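PDB 3GCF: terminal oxygenase component of carbazole 1,9a-dioxygenase from Nocardioides aromaticivorans, which probably dihydroxylates carbazole at the angular carbon 9a and the adjacent carbon 1 with dioxygen, passing electrons from a Rieske [2Fe-2S] cluster to a mononuclear iron(II) ion. Local coordinates for residues A27-F31 and P292-T296; V173-L179 and R341-Q345; N202-F206 and E258-V262; P207-A213 and N236-E242. One frame throughout, in Å; residues are numbered along the deposited sequence.

Contact 1: residues A27-F31 and P292-T296; sequences ATLGF and PISET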
loop_
_atom_site.group_PDB
_atom_site.type_symbol
_atom_site.label_atom_id
_atom_site.label_comp_id
_atom_site.label_asym_id
_atom_site.label_seq_id
_atom_site.Cartn_x
_atom_site.Cartn_y
_atom_site.Cartn_z
ATOM N N ALA A 27 2.688 -23.566 -9.620
ATOM C CA ALA A 27 3.681 -22.703 -10.255
ATOM C C ALA A 27 3.281 -21.230 -10.275
ATOM O O ALA A 27 3.338 -20.566 -11.308
ATOM C CB ALA A 27 3.954 -23.198 -11.675
ATOM N N THR A 28 2.883 -20.725 -9.119
ATOM C CA THR A 28 2.476 -19.335 -8.986
ATOM C C THR A 28 3.565 -18.390 -9.482
ATOM O O THR A 28 3.281 -17.348 -10.067
ATOM C CB THR A 28 2.190 -18.996 -7.513
ATOM O OG1 THR A 28 1.250 -19.937 -6.982
ATOM C CG2 THR A 28 1.615 -17.600 -7.392
ATOM N N LEU A 29 4.815 -18.765 -9.246
ATOM C CA LEU A 29 5.947 -17.935 -9.628
ATOM C C LEU A 29 6.629 -18.430 -10.902
ATOM O O LEU A 29 7.759 -18.042 -11.200
ATOM C CB LEU A 29 6.936 -17.879 -8.453
ATOM C CG LEU A 29 7.829 -16.654 -8.226
ATOM C CD1 LEU A 29 7.032 -15.373 -8.379
ATOM C CD2 LEU A 29 8.438 -16.734 -6.824
ATOM N N GLY A 30 5.937 -19.292 -11.647
ATOM C CA GLY A 30 6.469 -19.791 -12.906
ATOM C C GLY A 30 7.136 -21.152 -12.901
ATOM O O GLY A 30 7.304 -21.783 -11.856
ATOM N N PHE A 31 7.503 -21.612 -14.093
ATOM C CA PHE A 31 8.188 -22.886 -14.251
ATOM C C PHE A 31 9.661 -22.577 -14.444
ATOM O O PHE A 31 10.039 -21.909 -15.408
ATOM C CB PHE A 31 7.668 -23.643 -15.478
ATOM C CG PHE A 31 6.325 -24.289 -15.275
ATOM C CD1 PHE A 31 6.162 -25.312 -14.346
ATOM C CD2 PHE A 31 5.221 -23.873 -16.007
ATOM C CE1 PHE A 31 4.913 -25.913 -14.149
ATOM C CE2 PHE A 31 3.971 -24.468 -15.818
ATOM C CZ PHE A 31 3.820 -25.490 -14.885
ATOM N N PRO A 292 7.098 -14.442 -15.277
ATOM C CA PRO A 292 6.706 -14.009 -13.934
ATOM C C PRO A 292 7.735 -13.045 -13.336
ATOM O O PRO A 292 8.940 -13.239 -13.488
ATOM C CB PRO A 292 6.645 -15.322 -13.143
ATOM C CG PRO A 292 6.442 -16.370 -14.196
ATOM C CD PRO A 292 7.319 -15.897 -15.316
ATOM N N ILE A 293 7.247 -11.994 -12.687
ATOM C CA ILE A 293 8.114 -11.033 -12.022
ATOM C C ILE A 293 7.976 -11.405 -10.552
ATOM O O ILE A 293 8.961 -11.665 -9.863
ATOM C CB ILE A 293 7.640 -9.590 -12.247
ATOM C CG1 ILE A 293 7.921 -9.180 -13.698
ATOM C CG2 ILE A 293 8.336 -8.647 -11.268
ATOM C CD1 ILE A 293 7.324 -7.848 -14.097
ATOM N N SER A 294 6.731 -11.454 -10.095
ATOM C CA SER A 294 6.407 -11.829 -8.728
ATOM C C SER A 294 5.178 -12.727 -8.819
ATOM O O SER A 294 4.825 -13.201 -9.899
ATOM C CB SER A 294 6.089 -10.593 -7.885
ATOM O OG SER A 294 4.922 -9.944 -8.360
ATOM N N GLU A 295 4.524 -12.966 -7.694
ATOM C CA GLU A 295 3.343 -13.813 -7.694
ATOM C C GLU A 295 2.151 -13.112 -8.344
ATOM O O GLU A 295 1.205 -13.768 -8.785
ATOM C CB GLU A 295 2.983 -14.222 -6.257
ATOM C CG GLU A 295 3.944 -15.226 -5.611
ATOM C CD GLU A 295 5.206 -14.587 -5.014
ATOM O OE1 GLU A 295 5.447 -13.369 -5.214
ATOM O OE2 GLU A 295 5.963 -15.322 -4.339
ATOM N N THR A 296 2.204 -11.787 -8.422
ATOM C CA THR A 296 1.096 -11.016 -8.983
ATOM C C THR A 296 1.460 -10.143 -10.182
ATOM O O THR A 296 0.659 -9.306 -10.606
ATOM C CB THR A 296 0.481 -10.092 -7.907
ATOM O OG1 THR A 296 1.411 -9.046 -7.592
ATOM C CG2 THR A 296 0.179 -10.876 -6.632
#

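Contact 2: residues V173-L179 and R341-Q345; sequences VQSNWRL and REAQQ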
loop_
_atom_site.group_PDB
_atom_site.type_symbol
_atom_site.label_atom_id
_atom_site.label_comp_id
_atom_site.label_asym_id
_atom_site.label_seq_id
_atom_site.Cartn_x
_atom_site.Cartn_y
_atom_site.Cartn_z
ATOM N N VAL A 173 3.026 -6.093 -16.464
ATOM C CA VAL A 173 1.573 -6.242 -16.353
ATOM C C VAL A 173 1.264 -6.672 -14.921
ATOM O O VAL A 173 1.938 -7.543 -14.368
ATOM C CB VAL A 173 1.026 -7.316 -17.327
ATOM C CG1 VAL A 173 -0.485 -7.469 -17.144
ATOM C CG2 VAL A 173 1.339 -6.922 -18.765
ATOM N N GLN A 174 0.248 -6.058 -14.319
ATOM C CA GLN A 174 -0.101 -6.366 -12.940
ATOM C C GLN A 174 -1.051 -7.553 -12.766
ATOM O O GLN A 174 -2.179 -7.391 -12.308
ATOM C CB GLN A 174 -0.707 -5.132 -12.259
ATOM C CG GLN A 174 0.125 -3.847 -12.364
ATOM C CD GLN A 174 1.509 -3.968 -11.728
ATOM O OE1 GLN A 174 1.650 -4.464 -10.614
ATOM N NE2 GLN A 174 2.531 -3.495 -12.434
ATOM N N SER A 175 -0.598 -8.744 -13.137
ATOM C CA SER A 175 -1.398 -9.948 -12.963
ATOM C C SER A 175 -0.437 -11.112 -12.943
ATOM O O SER A 175 0.697 -10.999 -13.414
ATOM C CB SER A 175 -2.401 -10.143 -14.117
ATOM O OG SER A 175 -1.878 -10.974 -15.149
ATOM N N ASN A 176 -0.889 -12.231 -12.389
ATOM C CA ASN A 176 -0.071 -13.430 -12.356
ATOM C C ASN A 176 0.222 -13.753 -13.820
ATOM O O ASN A 176 -0.584 -13.435 -14.697
ATOM C CB ASN A 176 -0.849 -14.579 -11.717
ATOM C CG ASN A 176 -0.045 -15.856 -11.656
ATOM O OD1 ASN A 176 -0.288 -16.789 -12.424
ATOM N ND2 ASN A 176 0.909 -15.913 -10.732
ATOM N N TRP A 177 1.361 -14.387 -14.082
ATOM C CA TRP A 177 1.755 -14.725 -15.443
ATOM C C TRP A 177 0.793 -15.675 -16.148
ATOM O O TRP A 177 0.604 -15.583 -17.361
ATOM C CB TRP A 177 3.156 -15.347 -15.455
ATOM C CG TRP A 177 3.215 -16.711 -14.829
ATOM C CD1 TRP A 177 3.212 -17.004 -13.497
ATOM C CD2 TRP A 177 3.262 -17.969 -15.517
ATOM N NE1 TRP A 177 3.257 -18.364 -13.310
ATOM C CE2 TRP A 177 3.286 -18.982 -14.533
ATOM C CE3 TRP A 177 3.286 -18.339 -16.869
ATOM C CZ2 TRP A 177 3.332 -20.347 -14.858
ATOM C CZ3 TRP A 177 3.332 -19.697 -17.193
ATOM C CH2 TRP A 177 3.355 -20.681 -16.190
ATOM N N ARG A 178 0.192 -16.595 -15.398
ATOM C CA ARG A 178 -0.726 -17.549 -16.005
ATOM C C ARG A 178 -1.940 -16.856 -16.620
ATOM O O ARG A 178 -2.493 -17.333 -17.609
ATOM C CB ARG A 178 -1.145 -18.601 -14.973
ATOM C CG ARG A 178 0.028 -19.482 -14.532
ATOM C CD ARG A 178 -0.271 -20.278 -13.273
ATOM N NE ARG A 178 -0.628 -19.401 -12.164
ATOM C CZ ARG A 178 -0.848 -19.810 -10.919
ATOM N NH1 ARG A 178 -0.741 -21.099 -10.607
ATOM N NH2 ARG A 178 -1.191 -18.930 -9.987
ATOM N N LEU A 179 -2.350 -15.728 -16.048
ATOM C CA LEU A 179 -3.486 -14.995 -16.597
ATOM C C LEU A 179 -3.064 -14.363 -17.925
ATOM O O LEU A 179 -3.895 -14.104 -18.789
ATOM C CB LEU A 179 -3.966 -13.912 -15.623
ATOM C CG LEU A 179 -4.463 -14.426 -14.264
ATOM C CD1 LEU A 179 -4.959 -13.263 -13.407
ATOM C CD2 LEU A 179 -5.577 -15.442 -14.487
ATOM N N ARG A 341 -6.180 -8.714 -18.416
ATOM C CA ARG A 341 -5.494 -9.650 -17.537
ATOM C C ARG A 341 -5.628 -9.197 -16.087
ATOM O O ARG A 341 -5.989 -9.979 -15.208
ATOM C CB ARG A 341 -4.008 -9.736 -17.903
ATOM C CG ARG A 341 -3.735 -10.349 -19.269
ATOM C CD ARG A 341 -2.282 -10.196 -19.684
ATOM N NE ARG A 341 -2.124 -10.434 -21.117
ATOM C CZ ARG A 341 -1.007 -10.215 -21.804
ATOM N NH1 ARG A 341 0.079 -9.756 -21.197
ATOM N NH2 ARG A 341 -0.990 -10.425 -23.113
ATOM N N GLU A 342 -5.344 -7.921 -15.849
ATOM C CA GLU A 342 -5.402 -7.356 -14.504
ATOM C C GLU A 342 -6.795 -7.408 -13.885
ATOM O O GLU A 342 -6.936 -7.452 -12.662
ATOM C CB GLU A 342 -4.878 -5.916 -14.536
ATOM C CG GLU A 342 -3.500 -5.831 -15.185
ATOM C CD GLU A 342 -2.974 -4.416 -15.326
ATOM O OE1 GLU A 342 -3.784 -3.473 -15.457
ATOM O OE2 GLU A 342 -1.737 -4.251 -15.327
ATOM N N ALA A 343 -7.824 -7.406 -14.724
ATOM C CA ALA A 343 -9.192 -7.462 -14.225
ATOM C C ALA A 343 -9.485 -8.843 -13.636
ATOM O O ALA A 343 -10.474 -9.027 -12.924
ATOM C CB ALA A 343 -10.171 -7.155 -15.360
ATOM N N GLN A 344 -8.611 -9.804 -13.928
ATOM C CA GLN A 344 -8.764 -11.181 -13.454
ATOM C C GLN A 344 -7.920 -11.483 -12.219
ATOM O O GLN A 344 -8.146 -12.482 -11.539
ATOM C CB GLN A 344 -8.351 -12.173 -14.557
ATOM C CG GLN A 344 -9.162 -12.101 -15.842
ATOM C CD GLN A 344 -8.580 -12.970 -16.957
ATOM O OE1 GLN A 344 -8.526 -14.195 -16.851
ATOM N NE2 GLN A 344 -8.140 -12.329 -18.032
ATOM N N GLN A 345 -6.942 -10.626 -11.944
ATOM C CA GLN A 345 -6.021 -10.828 -10.829
ATOM C C GLN A 345 -6.662 -11.108 -9.468
ATOM O O GLN A 345 -6.270 -12.052 -8.783
ATOM C CB GLN A 345 -5.064 -9.634 -10.727
ATOM C CG GLN A 345 -3.977 -9.766 -9.655
ATOM C CD GLN A 345 -3.228 -11.085 -9.726
ATOM O OE1 GLN A 345 -2.998 -11.627 -10.808
ATOM N NE2 GLN A 345 -2.831 -11.602 -8.566
HETATM O O HOH W 1 -6.684 -14.942 -18.799
#

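Contact 3: residues N202-F206 and E258-V262; sequences NRLAF and EEKKV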
loop_
_atom_site.group_PDB
_atom_site.type_symbol
_atom_site.label_atom_id
_atom_site.label_comp_id
_atom_site.label_asym_id
_atom_site.label_seq_id
_atom_site.Cartn_x
_atom_site.Cartn_y
_atom_site.Cartn_z
ATOM N N ASN A 202 -5.805 -2.120 -40.476
ATOM C CA ASN A 202 -5.096 -3.031 -41.361
ATOM C C ASN A 202 -6.059 -3.872 -42.205
ATOM O O ASN A 202 -5.709 -4.955 -42.666
ATOM C CB ASN A 202 -4.150 -3.931 -40.549
ATOM C CG ASN A 202 -3.094 -4.606 -41.416
ATOM O OD1 ASN A 202 -2.630 -4.031 -42.398
ATOM N ND2 ASN A 202 -2.697 -5.817 -41.044
ATOM N N ARG A 203 -7.272 -3.356 -42.403
ATOM C CA ARG A 203 -8.300 -4.015 -43.213
ATOM C C ARG A 203 -8.479 -5.483 -42.880
ATOM O O ARG A 203 -8.582 -6.320 -43.775
ATOM C CB ARG A 203 -7.960 -3.886 -44.703
ATOM C CG ARG A 203 -7.959 -2.463 -45.224
ATOM C CD ARG A 203 -7.674 -2.413 -46.726
ATOM N NE ARG A 203 -6.277 -2.705 -47.057
ATOM C CZ ARG A 203 -5.862 -3.779 -47.729
ATOM N NH1 ARG A 203 -6.732 -4.689 -48.155
ATOM N NH2 ARG A 203 -4.568 -3.938 -47.983
ATOM N N LEU A 204 -8.528 -5.796 -41.595
ATOM C CA LEU A 204 -8.666 -7.176 -41.163
ATOM C C LEU A 204 -10.089 -7.714 -41.180
ATOM O O LEU A 204 -11.039 -7.005 -40.844
ATOM C CB LEU A 204 -8.132 -7.343 -39.738
ATOM C CG LEU A 204 -6.718 -6.897 -39.372
ATOM C CD1 LEU A 204 -6.453 -7.284 -37.910
ATOM C CD2 LEU A 204 -5.699 -7.563 -40.293
ATOM N N ALA A 205 -10.227 -8.968 -41.597
ATOM C CA ALA A 205 -11.516 -9.642 -41.561
ATOM C C ALA A 205 -11.305 -10.272 -40.193
ATOM O O ALA A 205 -10.635 -11.296 -40.074
ATOM C CB ALA A 205 -11.603 -10.719 -42.641
ATOM N N PHE A 206 -11.842 -9.643 -39.155
ATOM C CA PHE A 206 -11.618 -10.139 -37.804
ATOM C C PHE A 206 -12.896 -10.565 -37.107
ATOM O O PHE A 206 -13.783 -9.748 -36.861
ATOM C CB PHE A 206 -10.907 -9.056 -36.990
ATOM C CG PHE A 206 -10.141 -9.583 -35.818
ATOM C CD1 PHE A 206 -9.036 -10.407 -36.009
ATOM C CD2 PHE A 206 -10.517 -9.254 -34.522
ATOM C CE1 PHE A 206 -8.315 -10.893 -34.923
ATOM C CE2 PHE A 206 -9.800 -9.737 -33.428
ATOM C CZ PHE A 206 -8.699 -10.555 -33.630
ATOM N N GLU A 258 -11.603 -6.361 -50.131
ATOM C CA GLU A 258 -10.197 -6.726 -49.973
ATOM C C GLU A 258 -9.680 -6.565 -48.538
ATOM O O GLU A 258 -8.994 -5.592 -48.223
ATOM C CB GLU A 258 -9.325 -5.915 -50.935
ATOM C CG GLU A 258 -9.957 -5.684 -52.299
ATOM C CD GLU A 258 -9.530 -6.719 -53.321
ATOM O OE1 GLU A 258 -9.898 -7.902 -53.160
ATOM O OE2 GLU A 258 -8.827 -6.351 -54.285
ATOM N N GLU A 259 -9.979 -7.546 -47.692
ATOM C CA GLU A 259 -9.491 -7.551 -46.315
ATOM C C GLU A 259 -8.415 -8.618 -46.109
ATOM O O GLU A 259 -8.334 -9.585 -46.866
ATOM C CB GLU A 259 -10.647 -7.773 -45.339
ATOM C CG GLU A 259 -11.771 -6.757 -45.466
ATOM C CD GLU A 259 -12.815 -6.904 -44.377
ATOM O OE1 GLU A 259 -13.382 -8.009 -44.240
ATOM O OE2 GLU A 259 -13.070 -5.916 -43.658
ATOM N N LYS A 260 -7.594 -8.433 -45.079
ATOM C CA LYS A 260 -6.527 -9.365 -44.761
ATOM C C LYS A 260 -6.962 -10.442 -43.782
ATOM O O LYS A 260 -7.792 -10.205 -42.903
ATOM C CB LYS A 260 -5.327 -8.602 -44.196
ATOM C CG LYS A 260 -4.802 -7.519 -45.127
ATOM C CD LYS A 260 -3.600 -6.801 -44.523
ATOM C CE LYS A 260 -3.162 -5.633 -45.387
ATOM N NZ LYS A 260 -1.918 -5.032 -44.863
ATOM N N LYS A 261 -6.391 -11.627 -43.945
ATOM C CA LYS A 261 -6.699 -12.753 -43.087
ATOM C C LYS A 261 -5.511 -13.017 -42.168
ATOM O O LYS A 261 -4.376 -13.130 -42.624
ATOM C CB LYS A 261 -6.984 -13.994 -43.939
ATOM C CG LYS A 261 -7.409 -15.232 -43.151
ATOM C CD LYS A 261 -8.858 -15.150 -42.647
ATOM C CE LYS A 261 -9.025 -14.158 -41.496
ATOM N NZ LYS A 261 -10.462 -13.987 -41.119
ATOM N N VAL A 262 -5.774 -13.111 -40.871
ATOM C CA VAL A 262 -4.712 -13.363 -39.914
ATOM C C VAL A 262 -5.133 -14.453 -38.944
ATOM O O VAL A 262 -6.234 -14.980 -39.038
ATOM C CB VAL A 262 -4.346 -12.076 -39.132
ATOM C CG1 VAL A 262 -3.852 -11.000 -40.108
ATOM C CG2 VAL A 262 -5.554 -11.576 -38.337
#

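Contact 4: residues P207-A213 and N236-E242; sequences PYGFVPA and NYMPVFE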
loop_
_atom_site.group_PDB
_atom_site.type_symbol
_atom_site.label_atom_id
_atom_site.label_comp_id
_atom_site.label_asym_id
_atom_site.label_seq_id
_atom_site.Cartn_x
_atom_site.Cartn_y
_atom_site.Cartn_z
ATOM N N PRO A 207 -12.998 -11.855 -36.758
ATOM C CA PRO A 207 -14.191 -12.372 -36.087
ATOM C C PRO A 207 -14.256 -12.029 -34.601
ATOM O O PRO A 207 -13.272 -11.581 -34.016
ATOM C CB PRO A 207 -14.091 -13.870 -36.337
ATOM C CG PRO A 207 -12.616 -14.108 -36.226
ATOM C CD PRO A 207 -12.018 -12.933 -36.998
ATOM N N TYR A 208 -15.429 -12.233 -34.005
ATOM C CA TYR A 208 -15.626 -11.970 -32.587
ATOM C C TYR A 208 -15.114 -13.151 -31.768
ATOM O O TYR A 208 -14.938 -13.053 -30.553
ATOM C CB TYR A 208 -17.110 -11.741 -32.281
ATOM C CG TYR A 208 -17.681 -10.500 -32.922
ATOM C CD1 TYR A 208 -16.954 -9.310 -32.945
ATOM C CD2 TYR A 208 -18.953 -10.504 -33.490
ATOM C CE1 TYR A 208 -17.475 -8.155 -33.516
ATOM C CE2 TYR A 208 -19.486 -9.347 -34.069
ATOM C CZ TYR A 208 -18.736 -8.177 -34.078
ATOM O OH TYR A 208 -19.230 -7.035 -34.666
ATOM N N GLY A 209 -14.882 -14.271 -32.447
ATOM C CA GLY A 209 -14.385 -15.456 -31.776
ATOM C C GLY A 209 -14.235 -16.651 -32.703
ATOM O O GLY A 209 -14.757 -16.652 -33.818
ATOM N N PHE A 210 -13.500 -17.658 -32.243
ATOM C CA PHE A 210 -13.290 -18.893 -32.998
ATOM C C PHE A 210 -13.808 -20.026 -32.119
ATOM O O PHE A 210 -13.381 -20.171 -30.976
ATOM C CB PHE A 210 -11.803 -19.131 -33.269
ATOM C CG PHE A 210 -11.189 -18.155 -34.227
ATOM C CD1 PHE A 210 -11.311 -18.339 -35.603
ATOM C CD2 PHE A 210 -10.467 -17.063 -33.756
ATOM C CE1 PHE A 210 -10.719 -17.450 -36.497
ATOM C CE2 PHE A 210 -9.872 -16.168 -34.640
ATOM C CZ PHE A 210 -9.997 -16.363 -36.017
ATOM N N VAL A 211 -14.713 -20.833 -32.657
ATOM C CA VAL A 211 -15.279 -21.949 -31.910
ATOM C C VAL A 211 -14.843 -23.278 -32.530
ATOM O O VAL A 211 -14.985 -23.474 -33.739
ATOM C CB VAL A 211 -16.821 -21.873 -31.913
ATOM C CG1 VAL A 211 -17.411 -23.054 -31.148
ATOM C CG2 VAL A 211 -17.271 -20.555 -31.289
ATOM N N PRO A 212 -14.292 -24.199 -31.713
ATOM C CA PRO A 212 -13.842 -25.507 -32.206
ATOM C C PRO A 212 -14.970 -26.156 -33.005
ATOM O O PRO A 212 -16.088 -26.277 -32.506
ATOM C CB PRO A 212 -13.534 -26.273 -30.921
ATOM C CG PRO A 212 -13.105 -25.181 -29.972
ATOM C CD PRO A 212 -14.103 -24.091 -30.251
ATOM N N ALA A 213 -14.673 -26.573 -34.234
ATOM C CA ALA A 213 -15.677 -27.181 -35.104
ATOM C C ALA A 213 -15.629 -28.707 -35.135
ATOM O O ALA A 213 -16.587 -29.354 -35.562
ATOM C CB ALA A 213 -15.531 -26.631 -36.526
ATOM N N ASN A 236 -9.961 -26.029 -38.522
ATOM C CA ASN A 236 -10.857 -26.775 -37.663
ATOM C C ASN A 236 -11.691 -25.977 -36.686
ATOM O O ASN A 236 -12.160 -26.512 -35.685
ATOM C CB ASN A 236 -10.058 -27.855 -36.937
ATOM C CG ASN A 236 -9.275 -28.735 -37.906
ATOM O OD1 ASN A 236 -8.171 -28.387 -38.330
ATOM N ND2 ASN A 236 -9.862 -29.863 -38.284
ATOM N N TYR A 237 -11.882 -24.698 -36.986
ATOM C CA TYR A 237 -12.687 -23.824 -36.147
ATOM C C TYR A 237 -13.717 -23.088 -36.989
ATOM O O TYR A 237 -13.599 -22.987 -38.210
ATOM C CB TYR A 237 -11.825 -22.768 -35.442
ATOM C CG TYR A 237 -11.164 -23.207 -34.157
ATOM C CD1 TYR A 237 -10.083 -24.087 -34.163
ATOM C CD2 TYR A 237 -11.587 -22.691 -32.929
ATOM C CE1 TYR A 237 -9.431 -24.434 -32.972
ATOM C CE2 TYR A 237 -10.946 -23.030 -31.741
ATOM C CZ TYR A 237 -9.866 -23.897 -31.767
ATOM O OH TYR A 237 -9.205 -24.194 -30.594
ATOM N N MET A 238 -14.730 -22.569 -36.315
ATOM C CA MET A 238 -15.760 -21.795 -36.973
ATOM C C MET A 238 -15.602 -20.374 -36.457
ATOM O O MET A 238 -15.691 -20.134 -35.253
ATOM C CB MET A 238 -17.141 -22.313 -36.595
ATOM C CG MET A 238 -18.275 -21.426 -37.074
ATOM S SD MET A 238 -18.408 -21.391 -38.880
ATOM C CE MET A 238 -19.141 -22.998 -39.149
ATOM N N PRO A 239 -15.329 -19.416 -37.353
ATOM C CA PRO A 239 -15.182 -18.037 -36.879
ATOM C C PRO A 239 -16.574 -17.413 -36.749
ATOM O O PRO A 239 -17.468 -17.727 -37.526
ATOM C CB PRO A 239 -14.347 -17.388 -37.979
ATOM C CG PRO A 239 -14.852 -18.075 -39.218
ATOM C CD PRO A 239 -14.990 -19.534 -38.784
ATOM N N VAL A 240 -16.759 -16.547 -35.761
ATOM C CA VAL A 240 -18.045 -15.890 -35.547
ATOM C C VAL A 240 -17.930 -14.413 -35.917
ATOM O O VAL A 240 -17.245 -13.648 -35.235
ATOM C CB VAL A 240 -18.480 -16.000 -34.077
ATOM C CG1 VAL A 240 -19.812 -15.283 -33.868
ATOM C CG2 VAL A 240 -18.594 -17.460 -33.685
ATOM N N PHE A 241 -18.602 -14.018 -36.993
ATOM C CA PHE A 241 -18.556 -12.642 -37.473
ATOM C C PHE A 241 -19.779 -11.818 -37.108
ATOM O O PHE A 241 -19.823 -10.622 -37.389
ATOM C CB PHE A 241 -18.358 -12.623 -38.988
ATOM C CG PHE A 241 -16.966 -12.990 -39.421
ATOM C CD1 PHE A 241 -15.912 -12.095 -39.249
ATOM C CD2 PHE A 241 -16.705 -14.234 -39.989
ATOM C CE1 PHE A 241 -14.611 -12.437 -39.644
ATOM C CE2 PHE A 241 -15.412 -14.584 -40.385
ATOM C CZ PHE A 241 -14.364 -13.687 -40.212
ATOM N N GLU A 242 -20.763 -12.462 -36.488
ATOM C CA GLU A 242 -21.993 -11.800 -36.046
ATOM C C GLU A 242 -22.253 -12.136 -34.585
ATOM O O GLU A 242 -21.906 -13.216 -34.113
ATOM C CB GLU A 242 -23.217 -12.275 -36.844
ATOM C CG GLU A 242 -23.354 -11.736 -38.254
ATOM C CD GLU A 242 -24.763 -11.934 -38.818
ATOM O OE1 GLU A 242 -25.301 -13.060 -38.725
ATOM O OE2 GLU A 242 -25.333 -10.961 -39.360
#

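Contact 1: residues A27-F31 and P292-T296
Leu29 lies against the backbone of Ser294 and Glu295, in a contact built on a type I beta turn from Ala27 to Gly30. The turn follows helix 22-26 and is closed by the bond from Gly30 N to Ala27 O. It packs on the connection between strands 285-292 and 298-307. The tight part sets side-chain carbons against backbone. Leu29 CG is anti to its own backbone N (chi1 -150°), and CD1 comes within 3.3 Å of Ser294 C, close above that peptide. On the buried side Pro292 turns its ring toward the turn: its CB is 3.5 Å from Leu29 O, and its CG touches the backbone of Gly30. No hydrogen bond joins the two segments directly. Asn176 links them instead, its ND2 donating to Thr28 O and Glu295 O. The outer side is looser and lies at the exposed Glu295. Its chain bends at chi2 (82°), which folds the carboxylate back over the leucine; Leu29 CD2 and Glu295 OE2 are 3.8 Å apart. Within 292-296, Ser294 OG accepts from Thr296 N in an ST turn and also bonds Gln297. At the outer edge Thr28 and Glu295 cross nearly at right angles, with Thr28 CG2 3.8 Å from Glu295 CG.

Contact 2: residues V173-L179 and R341-Q345
Gln345 sends CG anti to its backbone N (chi1 -176°) and then bends at chi2 (50°), which carries its amide oxygen back to the Ser175-Asn176 peptide. There Asn176 N donates to Gln345 OE1 at 2.7 Å, from above the amide carbonyl plane. One helical turn earlier Glu342 stays extended beyond CG. Its OE2 takes the N-H of Gln174 at 2.9 Å, on the anti side of the carboxylate. Asn176 is the N-cap of helix 177-184. Its OD1 accepts from Arg178 N at 3.0 Å and from Arg178 NE at 2.6 Å, from opposite faces of the carbonyl plane. Leu179 points toward helix 335-350, with CD1 3.7 Å from Gln344 CB. Val173 CG2 meets Arg341 NH1 obliquely. Arg341 lies near the iron ligand Asp337 and bonds Asn183 through NE. A water bridges Leu179 O and Gln344 OE1; the latter also accepts from Arg78 of the second subunit, a residue of that subunit's Rieske cluster pocket. Two side-chain acceptors of helix 335-350 thus hold backbone N-H groups just ahead of helix 177-184, while Gln344 of the same Asp337-bearing helix binds across the interface, consistent with coupling of cluster and iron between neighbouring subunits.

Contact 3: residues N202-F206 and E258-V262
Lys260 runs its side chain along the Asn202-Arg203 backbone, extended all the way beyond CG. This straight chain brings NZ to Asn202 OD1 at 2.8 Å, and the two side chains cross at about a right angle. The backbones form a single bridge at Leu204 and Lys260. Lys260 N donates to Arg203 O, and Ala205 N donates almost straight to Lys260 O at 3.0 Å. Arg203 has positive phi and is the C-prime residue of the Schellman motif that ends helix 197-201. A bend at chi3 (-73°) turns the edge of its guanidinium to Glu258 O. Lys261 bends at both chi2 and chi3, which folds its NZ back to Ala205 O, 2.9 Å away. On the buried side Leu204 CD2 packs on Val262 CG1 at 3.9 Å, while Val262 CG2 meets the edge of the Phe206 ring. That ring also approaches the iron ligand His193. Arg203 NH2 and Lys260 NZ stand 4.2 Å apart. Asp281 forms a salt bridge with Lys260 NZ and accepts from Asn202 ND2, which probably eases the repulsion between Lys260 and Arg203.

Contact 4: residues P207-A213 and N236-E242
Pro207 lays its CB over one face of the Phe241 ring, displaced toward the rim, in a CH-pi contact 3.9 Å from CB to the ring centroid. The two side chains lie side by side and point the same way. A second CH-pi contact closes the far end of the pair: Pro212 CA sits over a face of the Tyr237 ring. The edge of that ring is turned to the Phe210 and Val211 backbone, and Tyr237 CD2 is 3.6 Å from Phe210 CB. Pro212 CG reaches the same ring at CE2. Between the two ends, strands 209-212 and 237-240 run antiparallel, with 151° between their directions. Val211 and Met238 are a hydrogen-bonded pair, with Val211 N to Met238 O at 2.9 Å and Met238 N to Val211 O at 2.7 Å. Phe210 and Pro239 form the next, non-hydrogen-bonded pair. Their side chains share one face of the sheet and cross at a slant, with Phe210 CE1 3.9 Å from Pro239 CB. Val211 and Val240 occupy the other face, their CG2 methyls 4.1 Å apart. Tyr208 N donates to Val240 O at 2.6 Å, and at the other end Ala213 N donates to Asn236 O. Thr115 of the second subunit packs on both valines. On the opposite face Phe210 packs on Ile190, close in sequence to the iron ligand His189. Strand 237-245 is the middle of a three-stranded antiparallel sheet, flanked by 209-212 and 248-252, while Pro212 and Tyr237 both touch Met218 of strand 218-221.

In the fold
Contact 2 is the most buried of the four and joins two helices near the iron. Contacts 1 and 2 lie 12 to 13 Å from the chain centre and touch through Asn176 and Trp177: the asparagine that caps helix 177-184 also ties both loops of contact 1. Contacts 3 and 4 lie about 26 Å out and include exposed residues such as Arg203 and Met238. Segment 207-213 directly follows 202-206, and both segments of contact 4 fall between those of contact 3. The Phe241 ring packs on the Ala205-Phe206 backbone. Contact 1 has no direct hydrogen bond, contact 2 uses side chains to hold backbone N-H groups, contact 3 mixes charged chains with one bridge, and contact 4 is an antiparallel strand pair with CH-pi contacts at both ends. Contacts 2 and 4 also meet the second subunit.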